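Local coordinates for protein inorganic pyrophosphatase (Shewanella sp. AS-11, PDB 6LL8) that probably hydrolyses diphosphate to two phosphates with manganese as cofactor, and here holds magnesium ions and the substrate analogue imidodiphosphate, at residues Asp13-Cys18 with Cys116-Ile121; Ile71-Glu76 with Asp94-Gly99; Ala235-Leu240 with Leu264-Ser269. All blocks are in the same frame, centred on the assembly; numbering follows the deposited sequence. Where two conformers were deposited one is given.

Contact 1 (Asp13-Cys18 with Cys116-Ile121); sequences DSDSIC and CSNTVI. Unlike the reference sequence in segment 116-121: S117 (reference Arg). With MG (magnesium ion), chain F; MG (magnesium ion), chain C; MG (magnesium ion), chain D; 2PN (imidodiphosphoric acid), chain I.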
ATOM      1  N   ASP A  13       3.340  -3.884   0.139  1.00  7.67           N
ATOM      2  CA  ASP A  13       3.876  -3.143  -1.004  1.00  7.63           C
ATOM      3  C   ASP A  13       5.212  -2.518  -0.628  1.00  7.05           C
ATOM      4  O   ASP A  13       5.746  -2.733   0.473  1.00  7.65           O
ATOM      5  CB  ASP A  13       2.853  -2.153  -1.490  1.00  7.68           C
ATOM      6  CG  ASP A  13       2.359  -1.193  -0.412  1.00  7.54           C
ATOM      7  OD1 ASP A  13       2.973  -1.093   0.676  1.00  7.78           O
ATOM      8  OD2 ASP A  13       1.328  -0.511  -0.634  1.00  7.90           O
ATOM      9  N   SER A  14       5.776  -1.750  -1.531  1.00  7.67           N
ATOM     10  CA  SER A  14       7.103  -1.173  -1.317  1.00  8.35           C
ATOM     11  C   SER A  14       7.102  -0.276  -0.086  1.00  7.58           C
ATOM     12  O   SER A  14       8.105  -0.270   0.648  1.00  8.46           O
ATOM     13  CB  SER A  14       7.602  -0.473  -2.549  1.00  9.82           C
ATOM     14  OG  SER A  14       7.736  -1.383  -3.608  1.00 11.11           O
ATOM     15  N   ASP A  15       6.094   0.536   0.120  1.00  7.73           N
ATOM     16  CA  ASP A  15       6.075   1.390   1.309  1.00  7.66           C
ATOM     17  C   ASP A  15       6.130   0.554   2.573  1.00  7.46           C
ATOM     18  O   ASP A  15       6.907   0.855   3.491  1.00  8.70           O
ATOM     19  CB  ASP A  15       4.822   2.256   1.271  1.00  7.33           C
ATOM     20  CG  ASP A  15       4.728   3.420   2.220  1.00  8.86           C
ATOM     21  OD1 ASP A  15       5.812   3.895   2.671  1.00 10.36           O
ATOM     22  OD2 ASP A  15       3.602   3.917   2.458  1.00  8.28           O
ATOM     23  N   SER A  16       5.347  -0.502   2.650  1.00  7.58           N
ATOM     24  CA  SER A  16       5.327  -1.375   3.828  1.00  7.36           C
ATOM     25  C   SER A  16       6.671  -2.071   4.028  1.00  8.38           C
ATOM     26  O   SER A  16       7.069  -2.283   5.179  1.00  9.97           O
ATOM     27  CB  SER A  16       4.206  -2.391   3.727  1.00  8.49           C
ATOM     28  OG  SER A  16       2.956  -1.874   4.147  1.00  8.25           O
ATOM     29  N   ILE A  17       7.312  -2.535   2.973  1.00  7.82           N
ATOM     30  CA  ILE A  17       8.596  -3.268   3.087  1.00  8.00           C
ATOM     31  C   ILE A  17       9.708  -2.282   3.382  1.00  7.87           C
ATOM     32  O   ILE A  17      10.495  -2.449   4.332  1.00  8.55           O
ATOM     33  CB  ILE A  17       8.868  -4.092   1.825  1.00  8.12           C
ATOM     34  CG1 ILE A  17       7.808  -5.176   1.657  1.00  8.31           C
ATOM     35  CG2 ILE A  17      10.280  -4.630   1.829  1.00  9.27           C
ATOM     36  CD1 ILE A  17       7.756  -6.235   2.740  1.00  9.32           C
ATOM     37  N   CYS A  18       9.843  -1.274   2.539  1.00  7.98           N
ATOM     38  CA  CYS A  18      10.942  -0.304   2.670  1.00  8.41           C
ATOM     39  C   CYS A  18      10.795   0.481   3.952  1.00  8.01           C
ATOM     40  O   CYS A  18      11.796   0.811   4.591  1.00  8.43           O
ATOM     41  CB  CYS A  18      11.007   0.605   1.451  1.00  8.77           C
ATOM     42  SG  CYS A  18      11.343  -0.318  -0.088  1.00 11.06           S
ATOM     43  N   CYS A 116       3.089   9.174   1.270  1.00  8.21           N
ATOM     44  CA  CYS A 116       3.817   7.922   1.519  1.00  7.56           C
ATOM     45  C   CYS A 116       4.175   7.798   2.996  1.00  7.87           C
ATOM     46  O   CYS A 116       4.606   8.797   3.593  1.00  8.33           O
ATOM     47  CB  CYS A 116       5.042   7.882   0.637  1.00  8.38           C
ATOM     48  SG  CYS A 116       5.963   6.340   0.749  1.00  9.39           S
ATOM     49  N   SER A 117       4.087   6.595   3.558  1.00  7.56           N
ATOM     50  CA  SER A 117       4.537   6.409   4.943  1.00  7.38           C
ATOM     51  C   SER A 117       6.002   6.777   5.079  1.00  7.33           C
ATOM     52  O   SER A 117       6.425   7.279   6.136  1.00  8.08           O
ATOM     53  CB  SER A 117       4.355   4.981   5.409  1.00  8.73           C
ATOM     54  OG  SER A 117       3.015   4.549   5.394  1.00  8.97           O
ATOM     55  N   ASN A 118       6.814   6.512   4.073  1.00  7.34           N
ATOM     56  CA  ASN A 118       8.261   6.796   4.146  1.00  7.84           C
ATOM     57  C   ASN A 118       8.530   8.291   4.200  1.00  7.91           C
ATOM     58  O   ASN A 118       9.603   8.657   4.708  1.00  8.41           O
ATOM     59  CB  ASN A 118       9.045   6.093   3.034  1.00  8.24           C
ATOM     60  CG  ASN A 118       9.397   4.663   3.376  1.00  9.19           C
ATOM     61  OD1 ASN A 118      10.434   4.449   4.015  1.00 12.20           O
ATOM     62  ND2 ASN A 118       8.531   3.702   3.070  1.00  9.62           N
ATOM     63  N   THR A 119       7.617   9.134   3.736  1.00  7.38           N
ATOM     64  CA  THR A 119       7.752  10.600   3.940  1.00  7.83           C
ATOM     65  C   THR A 119       7.713  10.891   5.434  1.00  7.83           C
ATOM     66  O   THR A 119       8.490  11.733   5.947  1.00  8.78           O
ATOM     67  CB  THR A 119       6.692  11.341   3.151  1.00  8.45           C
ATOM     68  OG1 THR A 119       6.907  11.012   1.779  1.00  9.06           O
ATOM     69  CG2 THR A 119       6.727  12.833   3.361  1.00  9.67           C
ATOM     70  N   VAL A 120       6.799  10.241   6.142  1.00  7.52           N
ATOM     71  CA  VAL A 120       6.683  10.423   7.604  1.00  7.60           C
ATOM     72  C   VAL A 120       7.908   9.810   8.293  1.00  7.57           C
ATOM     73  O   VAL A 120       8.446  10.389   9.239  1.00  8.32           O
ATOM     74  CB  VAL A 120       5.379   9.820   8.126  1.00  7.83           C
ATOM     75  CG1 VAL A 120       5.218  10.181   9.605  1.00  8.58           C
ATOM     76  CG2 VAL A 120       4.178  10.294   7.335  1.00  9.12           C
ATOM     77  N   ILE A 121       8.389   8.648   7.858  1.00  7.64           N
ATOM     78  CA  ILE A 121       9.597   8.075   8.466  1.00  7.72           C
ATOM     79  C   ILE A 121      10.768   9.032   8.271  1.00  7.68           C
ATOM     80  O   ILE A 121      11.562   9.179   9.193  1.00  8.91           O
ATOM     81  CB  ILE A 121       9.841   6.665   7.907  1.00  7.72           C
ATOM     82  CG1 ILE A 121       8.689   5.738   8.295  1.00  7.87           C
ATOM     83  CG2 ILE A 121      11.168   6.127   8.389  1.00  8.82           C
ATOM     84  CD1 ILE A 121       8.700   4.393   7.597  1.00  8.27           C
TER
HETATM   85 MG    MG F 404       1.887   1.670  -1.542  1.00 10.37          MG
HETATM   86 MG    MG C 401       1.101   0.246   1.279  1.00  6.59          MG
HETATM   87 MG    MG D 402       1.683   3.650   1.629  1.00  7.30          MG
HETATM   88  P1  2PN I 407      -0.801   2.401   0.093  1.00  7.60           P
HETATM   89  O1  2PN I 407      -0.618   1.148   0.945  1.00  7.96           O
HETATM   90  O2  2PN I 407      -0.314   2.209  -1.319  1.00  7.90           O
HETATM   91  O3  2PN I 407      -0.175   3.610   0.763  1.00  7.99           O
HETATM   92  N1  2PN I 407      -2.419   2.692   0.028  1.00  7.29           N
HETATM   93  P2  2PN I 407      -3.574   2.597  -1.146  1.00  8.36           P
HETATM   94  O4  2PN I 407      -4.684   1.758  -0.519  1.00  9.41           O
HETATM   95  O5  2PN I 407      -2.975   1.898  -2.348  1.00  8.34           O
HETATM   96  O6  2PN I 407      -4.033   4.003  -1.451  1.00  8.99           O
HETATM   97  O   HOH W   1       4.155   1.101  -2.119  1.00 11.34           O
HETATM   98  O   HOH W   2       0.961   1.334  -3.708  1.00 10.78           O
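D15, in the first turn of helix 14-29, reaches to the start of helix 117-128 in a buried polar contact beside the metal cluster of the DHH domain. The two short helical segments run at 31° to each other. With its CG anti to the backbone N (chi1 -167°), D15 swings its carboxylate across to the other helix, where both oxygens are gripped. OD2 binds a magnesium ion at 2.1 Å and, with its syn lone pair, accepts S117 N at 2.9 Å. OD1 is met nearly head-on by N118 ND2 at 2.8 Å, the amide turned 50° from the carboxylate plane. Weak bonds run from N118 N to the same OD1 and from ND2 to D15 O, holding side chain and backbone alike. A leucine in place of N118 would probably leave OD1 without its main side-chain donor and less firmly placed. C116 is the N-cap of its helix, its SG taking a weak bond from N118 N and lying 3.1 Å from D15 OD1. D13 caps the other helix, taking S16 N on OD1 at 3.1 Å while OD2 bridges two magnesium ions; H9, D73, H95 and D147 are further protein ligands. S14, I17 and C18 pack on helix 44-53, C116 and N118 on helix 134-147, and S117 and I121 on strand 88-94.

Contact 2 (Ile71-Glu76 with Asp94-Gly99); sequences IVDHSE and DHHKLG. With MG (magnesium ion), chain D; MG (magnesium ion), chain C; CA (calcium ion), chain H; 2PN (imidodiphosphoric acid), chain I.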
ATOM      1  N   ILE A  71       3.554  -0.719  13.813  1.00  7.53           N
ATOM      2  CA  ILE A  71       2.757  -0.889  12.588  1.00  7.44           C
ATOM      3  C   ILE A  71       3.171   0.192  11.589  1.00  7.39           C
ATOM      4  O   ILE A  71       3.288   1.354  11.945  1.00  7.96           O
ATOM      5  CB  ILE A  71       1.267  -0.792  12.916  1.00  8.04           C
ATOM      6  CG1 ILE A  71       0.809  -1.896  13.872  1.00 10.24           C
ATOM      7  CG2 ILE A  71       0.407  -0.723  11.656  1.00  9.41           C
ATOM      8  CD1 ILE A  71       0.709  -3.258  13.290  1.00 12.00           C
ATOM      9  N   VAL A  72       3.290  -0.193  10.328  1.00  7.64           N
ATOM     10  CA  VAL A  72       3.603   0.721   9.207  1.00  7.71           C
ATOM     11  C   VAL A  72       2.478   0.629   8.185  1.00  6.90           C
ATOM     12  O   VAL A  72       2.084  -0.461   7.783  1.00  7.68           O
ATOM     13  CB  VAL A  72       4.960   0.340   8.590  1.00  8.94           C
ATOM     14  CG1 VAL A  72       5.339   1.259   7.452  1.00  9.71           C
ATOM     15  CG2 VAL A  72       6.058   0.308   9.629  1.00  9.85           C
ATOM     16  N   ASP A  73       2.041   1.786   7.697  1.00  6.91           N
ATOM     17  CA  ASP A  73       1.317   1.879   6.413  1.00  6.81           C
ATOM     18  C   ASP A  73      -0.105   1.318   6.479  1.00  6.67           C
ATOM     19  O   ASP A  73      -0.670   1.052   5.409  1.00  7.72           O
ATOM     20  CB  ASP A  73       2.142   1.268   5.291  1.00  7.45           C
ATOM     21  CG  ASP A  73       1.730   1.506   3.874  1.00  7.46           C
ATOM     22  OD1 ASP A  73       1.362   2.664   3.513  1.00  8.12           O
ATOM     23  OD2 ASP A  73       1.847   0.537   3.111  1.00  7.29           O
ATOM     24  N   HIS A  74      -0.704   1.231   7.652  1.00  7.21           N
ATOM     25  CA  HIS A  74      -2.147   0.990   7.827  1.00  7.68           C
ATOM     26  C   HIS A  74      -2.516   1.182   9.289  1.00  7.63           C
ATOM     27  O   HIS A  74      -1.619   1.216  10.132  1.00  8.33           O
ATOM     28  CB  HIS A  74      -2.541  -0.419   7.367  1.00  8.09           C
ATOM     29  CG  HIS A  74      -2.137  -1.476   8.310  1.00  8.09           C
ATOM     30  ND1 HIS A  74      -3.031  -2.006   9.230  1.00  8.98           N
ATOM     31  CD2 HIS A  74      -0.949  -2.086   8.457  1.00  8.14           C
ATOM     32  CE1 HIS A  74      -2.335  -2.913   9.918  1.00  9.35           C
ATOM     33  NE2 HIS A  74      -1.081  -3.024   9.478  1.00  8.86           N
ATOM     34  N   SER A  75      -3.815   1.157   9.590  1.00  7.64           N
ATOM     35  CA  SER A  75      -4.260   1.044  10.983  1.00  8.38           C
ATOM     36  C   SER A  75      -5.513   0.177  11.096  1.00  8.97           C
ATOM     37  O   SER A  75      -6.422   0.506  11.876  1.00 10.00           O
ATOM     38  CB  SER A  75      -4.416   2.381  11.642  1.00  8.91           C
ATOM     39  OG  SER A  75      -5.341   3.221  10.964  1.00  9.18           O
ATOM     40  N   GLU A  76      -5.524  -0.942  10.373  1.00  8.58           N
ATOM     41  CA  GLU A  76      -6.715  -1.799  10.222  1.00  9.37           C
ATOM     42  C   GLU A  76      -6.509  -3.185  10.810  1.00  9.64           C
ATOM     43  O   GLU A  76      -5.502  -3.836  10.528  1.00 10.45           O
ATOM     44  CB  GLU A  76      -7.012  -2.023   8.731  1.00 10.26           C
ATOM     45  CG  GLU A  76      -7.246  -0.763   7.929  1.00 10.55           C
ATOM     46  CD  GLU A  76      -8.488   0.035   8.255  1.00 11.24           C
ATOM     47  OE1 GLU A  76      -9.489  -0.540   8.671  1.00 14.32           O
ATOM     48  OE2 GLU A  76      -8.424   1.256   8.096  1.00 12.04           O
ATOM     49  N   ASP A  94       1.950   6.069   9.491  1.00  7.05           N
ATOM     50  CA  ASP A  94       0.988   5.791   8.411  1.00  6.94           C
ATOM     51  C   ASP A  94       0.518   7.076   7.776  1.00  7.04           C
ATOM     52  O   ASP A  94       0.803   8.181   8.243  1.00  7.59           O
ATOM     53  CB  ASP A  94      -0.183   4.972   8.959  1.00  8.20           C
ATOM     54  CG  ASP A  94      -1.107   4.398   7.906  1.00  7.76           C
ATOM     55  OD1 ASP A  94      -0.632   4.201   6.746  1.00  7.85           O
ATOM     56  OD2 ASP A  94      -2.271   4.132   8.231  1.00  8.97           O
ATOM     57  N   HIS A  95      -0.284   6.911   6.731  1.00  7.03           N
ATOM     58  CA  HIS A  95      -0.890   7.986   5.921  1.00  6.89           C
ATOM     59  C   HIS A  95      -2.275   7.573   5.412  1.00  7.02           C
ATOM     60  O   HIS A  95      -2.731   8.099   4.408  1.00  7.78           O
ATOM     61  CB  HIS A  95       0.053   8.396   4.794  1.00  6.75           C
ATOM     62  CG  HIS A  95       0.356   7.350   3.759  1.00  6.82           C
ATOM     63  ND1 HIS A  95       0.418   7.681   2.429  1.00  7.65           N
ATOM     64  CD2 HIS A  95       0.693   6.038   3.829  1.00  6.89           C
ATOM     65  CE1 HIS A  95       0.776   6.586   1.750  1.00  6.85           C
ATOM     66  NE2 HIS A  95       0.957   5.563   2.557  1.00  7.12           N
ATOM     67  N   HIS A  96      -2.925   6.638   6.100  1.00  6.94           N
ATOM     68  CA  HIS A  96      -4.296   6.196   5.795  1.00  7.33           C
ATOM     69  C   HIS A  96      -5.296   6.780   6.782  1.00  7.92           C
ATOM     70  O   HIS A  96      -4.910   7.350   7.818  1.00  8.53           O
ATOM     71  CB  HIS A  96      -4.400   4.661   5.818  1.00  7.63           C
ATOM     72  CG  HIS A  96      -3.705   4.005   4.673  1.00  7.93           C
ATOM     73  ND1 HIS A  96      -2.340   3.706   4.681  1.00  8.43           N
ATOM     74  CD2 HIS A  96      -4.169   3.572   3.468  1.00  8.40           C
ATOM     75  CE1 HIS A  96      -2.027   3.145   3.512  1.00  8.03           C
ATOM     76  NE2 HIS A  96      -3.124   3.035   2.761  1.00  8.74           N
ATOM     77  N   LYS A  97      -6.570   6.581   6.490  1.00  8.20           N
ATOM     78  CA  LYS A  97      -7.638   6.795   7.456  1.00  8.00           C
ATOM     79  C   LYS A  97      -7.334   6.058   8.746  1.00  7.96           C
ATOM     80  O   LYS A  97      -6.567   5.084   8.770  1.00  8.44           O
ATOM     81  CB  LYS A  97      -8.946   6.292   6.856  1.00  7.89           C
ATOM     82  CG  LYS A  97      -9.097   4.781   6.774  1.00  8.71           C
ATOM     83  CD  LYS A  97     -10.364   4.399   6.021  1.00  9.55           C
ATOM     84  CE  LYS A  97     -10.556   2.919   5.821  1.00 10.53           C
ATOM     85  NZ  LYS A  97     -10.781   2.190   7.089  1.00 11.40           N
ATOM     86  N   LEU A  98      -7.983   6.504   9.809  1.00  8.08           N
ATOM     87  CA  LEU A  98      -7.862   5.822  11.102  1.00  8.43           C
ATOM     88  C   LEU A  98      -8.791   4.616  11.108  1.00  7.74           C
ATOM     89  O   LEU A  98     -10.007   4.763  11.032  1.00  8.83           O
ATOM     90  CB  LEU A  98      -8.200   6.772  12.235  1.00  9.62           C
ATOM     91  CG  LEU A  98      -8.030   6.200  13.631  1.00 10.90           C
ATOM     92  CD1 LEU A  98      -6.597   5.737  13.871  1.00 14.04           C
ATOM     93  CD2 LEU A  98      -8.445   7.210  14.672  1.00 11.97           C
ATOM     94  N   GLY A  99      -8.188   3.444  11.165  1.00  8.53           N
ATOM     95  CA  GLY A  99      -8.914   2.186  11.181  1.00  8.52           C
ATOM     96  C   GLY A  99      -9.215   1.713  12.567  1.00  8.80           C
ATOM     97  O   GLY A  99      -9.127   2.442  13.560  1.00 10.27           O
TER
HETATM   98 MG    MG D 402       1.683   3.650   1.629  1.00  7.30          MG
HETATM   99 MG    MG C 401       1.101   0.246   1.279  1.00  6.59          MG
HETATM  100 CA    CA H 406      -9.347   2.999  16.199  0.50  6.98          CA
HETATM  101  P1  2PN I 407      -0.801   2.401   0.093  1.00  7.60           P
HETATM  102  O1  2PN I 407      -0.618   1.148   0.945  1.00  7.96           O
HETATM  103  O2  2PN I 407      -0.314   2.209  -1.319  1.00  7.90           O
HETATM  104  O3  2PN I 407      -0.175   3.610   0.763  1.00  7.99           O
HETATM  105  N1  2PN I 407      -2.419   2.692   0.028  1.00  7.29           N
HETATM  106  P2  2PN I 407      -3.574   2.597  -1.146  1.00  8.36           P
HETATM  107  O4  2PN I 407      -4.684   1.758  -0.519  1.00  9.41           O
HETATM  108  O5  2PN I 407      -2.975   1.898  -2.348  1.00  8.34           O
HETATM  109  O6  2PN I 407      -4.033   4.003  -1.451  1.00  8.99           O
HETATM  110  O   HOH W   3      -3.880   5.305  10.043  1.00  9.73           O
HETATM  111  O   HOH W   4      -5.979   2.412   7.872  1.00  9.99           O
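D73 and H95 share a magnesium ion, bound by OD1 of the aspartate at 2.1 Å and NE2 of the histidine at 2.2 Å, with ring and carboxylate nearly coplanar (18°). H95 belongs to the Asp-His-His triplet, D94 to H96, that names the DHH family; the triplet starts on the last residue of strand 88-94, beside the end of the parallel strand 68-72. D73 OD2 binds a second magnesium ion and is hydrogen-bonded to S16 OG, while V114 O holds H95 ND1. Within the triplet, H96 ND1 gives a straight bond of 2.7 Å to the syn lone pair of D94 OD1, in the plane of the ring. That fixes the ring's rotation and presents NE2 to the bridging nitrogen of imidodiphosphate, which donates to it at 2.8 Å. CG anti to the backbone N (chi1 -169°) sets D94 OD1 against the carbonyl carbon of D73, where it also accepts H95 N. Farther out, K97 NZ crosses to E76 OE2 at 2.7 Å, a salt bridge entering from above the carboxylate plane. One water links S75 N, E76 OE2 and K97 O. G99, whose O binds calcium, points its N at S75 OG, 2.9 Å away and almost in line (170°).

Contact 3 (Ala235-Leu240 with Leu264-Ser269); sequences ADIAKL and LVVSDS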
ATOM      1  N   ALA A 235     -13.983 -13.314 -13.631  1.00 14.03           N
ATOM      2  CA  ALA A 235     -14.381 -14.629 -13.093  1.00 14.55           C
ATOM      3  C   ALA A 235     -13.679 -14.829 -11.760  1.00 13.63           C
ATOM      4  O   ALA A 235     -14.273 -15.370 -10.814  1.00 14.84           O
ATOM      5  CB  ALA A 235     -14.036 -15.737 -14.058  1.00 15.00           C
ATOM      6  N   ASP A 236     -12.420 -14.413 -11.673  1.00 13.50           N
ATOM      7  CA  ASP A 236     -11.656 -14.667 -10.445  1.00 13.02           C
ATOM      8  C   ASP A 236     -12.148 -13.838  -9.259  1.00 12.11           C
ATOM      9  O   ASP A 236     -12.200 -14.361  -8.135  1.00 12.74           O
ATOM     10  CB  ASP A 236     -10.170 -14.469 -10.669  1.00 13.00           C
ATOM     11  CG  ASP A 236      -9.390 -15.089  -9.530  1.00 14.94           C
ATOM     12  OD1 ASP A 236      -9.450 -16.358  -9.355  1.00 17.52           O
ATOM     13  OD2 ASP A 236      -8.817 -14.308  -8.761  1.00 16.20           O
ATOM     14  N   ILE A 237     -12.540 -12.582  -9.482  1.00 11.92           N
ATOM     15  CA  ILE A 237     -13.030 -11.766  -8.344  1.00 11.86           C
ATOM     16  C   ILE A 237     -14.355 -12.333  -7.826  1.00 12.01           C
ATOM     17  O   ILE A 237     -14.613 -12.228  -6.632  1.00 12.33           O
ATOM     18  CB  ILE A 237     -13.082 -10.271  -8.622  1.00 12.49           C
ATOM     19  CG1 ILE A 237     -14.058  -9.893  -9.734  1.00 12.83           C
ATOM     20  CG2 ILE A 237     -11.685  -9.740  -8.868  1.00 13.17           C
ATOM     21  CD1 ILE A 237     -14.225  -8.392  -9.882  1.00 13.83           C
ATOM     22  N   ALA A 238     -15.196 -12.925  -8.684  1.00 12.73           N
ATOM     23  CA  ALA A 238     -16.447 -13.555  -8.213  1.00 14.37           C
ATOM     24  C   ALA A 238     -16.093 -14.735  -7.309  1.00 11.86           C
ATOM     25  O   ALA A 238     -16.741 -14.917  -6.282  1.00 15.45           O
ATOM     26  CB  ALA A 238     -17.279 -14.005  -9.378  1.00 14.92           C
ATOM     27  N   LYS A 239     -15.100 -15.545  -7.666  1.00 13.10           N
ATOM     28  CA  LYS A 239     -14.649 -16.668  -6.819  1.00 13.70           C
ATOM     29  C   LYS A 239     -14.111 -16.128  -5.500  1.00 13.19           C
ATOM     30  O   LYS A 239     -14.463 -16.661  -4.452  1.00 13.37           O
ATOM     31  CB  LYS A 239     -13.583 -17.492  -7.532  1.00 14.71           C
ATOM     32  CG  LYS A 239     -14.057 -18.304  -8.723  1.00 18.14           C
ATOM     33  CD  LYS A 239     -12.940 -19.138  -9.358  1.00 24.81           C
ATOM     34  CE  LYS A 239     -13.236 -19.658 -10.748  1.00 35.68           C
ATOM     35  NZ  LYS A 239     -14.420 -20.545 -10.767  1.00 48.30           N
ATOM     36  N   LEU A 240     -13.277 -15.086  -5.556  1.00 13.07           N
ATOM     37  CA  LEU A 240     -12.681 -14.538  -4.329  1.00 12.97           C
ATOM     38  C   LEU A 240     -13.763 -14.007  -3.399  1.00 11.64           C
ATOM     39  O   LEU A 240     -13.639 -14.142  -2.177  1.00 13.01           O
ATOM     40  CB  LEU A 240     -11.677 -13.452  -4.723  1.00 13.20           C
ATOM     41  CG  LEU A 240     -10.858 -12.875  -3.583  1.00 13.88           C
ATOM     42  CD1 LEU A 240     -10.062 -13.929  -2.835  1.00 15.14           C
ATOM     43  CD2 LEU A 240      -9.931 -11.822  -4.148  1.00 14.37           C
ATOM     44  N   LEU A 264     -13.506  -3.096 -11.905  1.00 10.76           N
ATOM     45  CA  LEU A 264     -14.285  -4.338 -12.054  1.00 11.03           C
ATOM     46  C   LEU A 264     -14.983  -4.576 -10.718  1.00 10.67           C
ATOM     47  O   LEU A 264     -14.303  -4.501  -9.668  1.00 11.29           O
ATOM     48  CB  LEU A 264     -13.386  -5.512 -12.424  1.00 11.97           C
ATOM     49  CG  LEU A 264     -12.438  -5.308 -13.603  1.00 13.70           C
ATOM     50  CD1 LEU A 264     -11.625  -6.568 -13.867  1.00 14.96           C
ATOM     51  CD2 LEU A 264     -13.160  -4.860 -14.843  1.00 15.54           C
ATOM     52  N   VAL A 265     -16.277  -4.893 -10.724  1.00 11.16           N
ATOM     53  CA  VAL A 265     -17.082  -4.933  -9.496  1.00 11.87           C
ATOM     54  C   VAL A 265     -17.885  -6.220  -9.451  1.00 11.68           C
ATOM     55  O   VAL A 265     -18.673  -6.487 -10.391  1.00 14.05           O
ATOM     56  CB  VAL A 265     -18.040  -3.726  -9.450  1.00 13.46           C
ATOM     57  CG1 VAL A 265     -18.919  -3.762  -8.203  1.00 14.69           C
ATOM     58  CG2 VAL A 265     -17.291  -2.402  -9.561  1.00 13.71           C
ATOM     59  N   VAL A 266     -17.808  -6.917  -8.342  1.00 10.66           N
ATOM     60  CA  VAL A 266     -18.812  -7.941  -7.958  0.50 11.08           C
ATOM     61  C   VAL A 266     -19.293  -7.601  -6.561  1.00 12.09           C
ATOM     62  O   VAL A 266     -18.474  -7.369  -5.691  1.00 14.59           O
ATOM     63  CB  VAL A 266     -18.254  -9.369  -8.067  0.50 12.46           C
ATOM     64  CG1 VAL A 266     -17.977  -9.703  -9.515  0.50 13.22           C
ATOM     65  CG2 VAL A 266     -17.006  -9.582  -7.239  0.50 14.73           C
ATOM     66  N   SER A 267     -20.587  -7.444  -6.383  1.00 12.64           N
ATOM     67  CA  SER A 267     -21.104  -6.900  -5.114  1.00 13.99           C
ATOM     68  C   SER A 267     -22.488  -7.441  -4.816  1.00 13.72           C
ATOM     69  O   SER A 267     -23.309  -7.557  -5.726  1.00 15.07           O
ATOM     70  CB  SER A 267     -21.160  -5.406  -5.198  1.00 14.22           C
ATOM     71  OG  SER A 267     -21.566  -4.826  -3.975  1.00 14.91           O
ATOM     72  N   ASP A 268     -22.757  -7.610  -3.549  1.00 13.84           N
ATOM     73  CA  ASP A 268     -24.130  -7.826  -3.046  1.00 14.93           C
ATOM     74  C   ASP A 268     -25.018  -6.605  -3.280  1.00 17.27           C
ATOM     75  O   ASP A 268     -26.242  -6.776  -3.212  1.00 20.22           O
ATOM     76  CB  ASP A 268     -24.091  -8.225  -1.573  1.00 15.70           C
ATOM     77  CG  ASP A 268     -23.549  -9.625  -1.336  1.00 16.00           C
ATOM     78  OD1 ASP A 268     -23.505 -10.433  -2.283  1.00 16.95           O
ATOM     79  OD2 ASP A 268     -23.201  -9.928  -0.185  1.00 18.45           O
ATOM     80  N   SER A 269     -24.446  -5.416  -3.476  1.00 15.66           N
ATOM     81  CA  SER A 269     -25.220  -4.195  -3.787  0.50 16.72           C
ATOM     82  C   SER A 269     -25.180  -3.923  -5.291  1.00 17.08           C
ATOM     83  O   SER A 269     -24.108  -3.595  -5.835  1.00 18.42           O
ATOM     84  CB  SER A 269     -24.739  -3.006  -3.030  0.50 16.65           C
ATOM     85  OG  SER A 269     -25.468  -1.865  -3.448  0.50 17.25           O
TER
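A238 and V266 mark the nearest backbone approach, CA to CA 6.1 Å, where helix 235-240 crosses strand 264-267 at -31° with the axes 8.4 Å apart. The side chains that meet are all aliphatic, and I237 carries the contact. Its CG1 sits between the backbone N and the carbonyl carbon (chi1 63°), and the extended chi2 carries CD1 on to the strand, where it lies 3.9 Å from L264 CB. The two side chains meet at about a right angle, and the same methyl rests near L264 O. Beside it, V266 points to the helix. V266 has two alternate conformers; in one of them CG2 lies 3.9 Å from I237 CG1 and 3.6 Å from I237 O, and CG1 lies 4.4 Å from A238 CB. S267 OG accepts S269 N at 3.0 Å, an ST turn just past the strand. The pair belongs to the DHHA2 domain, helix 230-243 packing on one face of its mixed sheet. V265, directed away from the helix, touches L250 of the neighbouring strand 248-255; I237 and V266 both touch V249 of that strand, and L264 touches its L251 as well as L233 of the helix.

Contacts 1 and 2 belong to one buried site in the DHH domain, their centres 11 Å apart. Contact 1 brings together two helix starts and contact 2 the ends of two parallel strands, and both reach the same two magnesium ions and the imidodiphosphate. They meet directly where the carboxylates of D15 and D73 come together on one metal. Their chemistry is accordingly polar, though contact 2 extends to a partly exposed end with a salt bridge and a calcium ion. Contact 3, partly buried in the DHHA2 domain and about 16 Å from either at the nearest atoms, joins helix to sheet through aliphatic side chains, away from the metals.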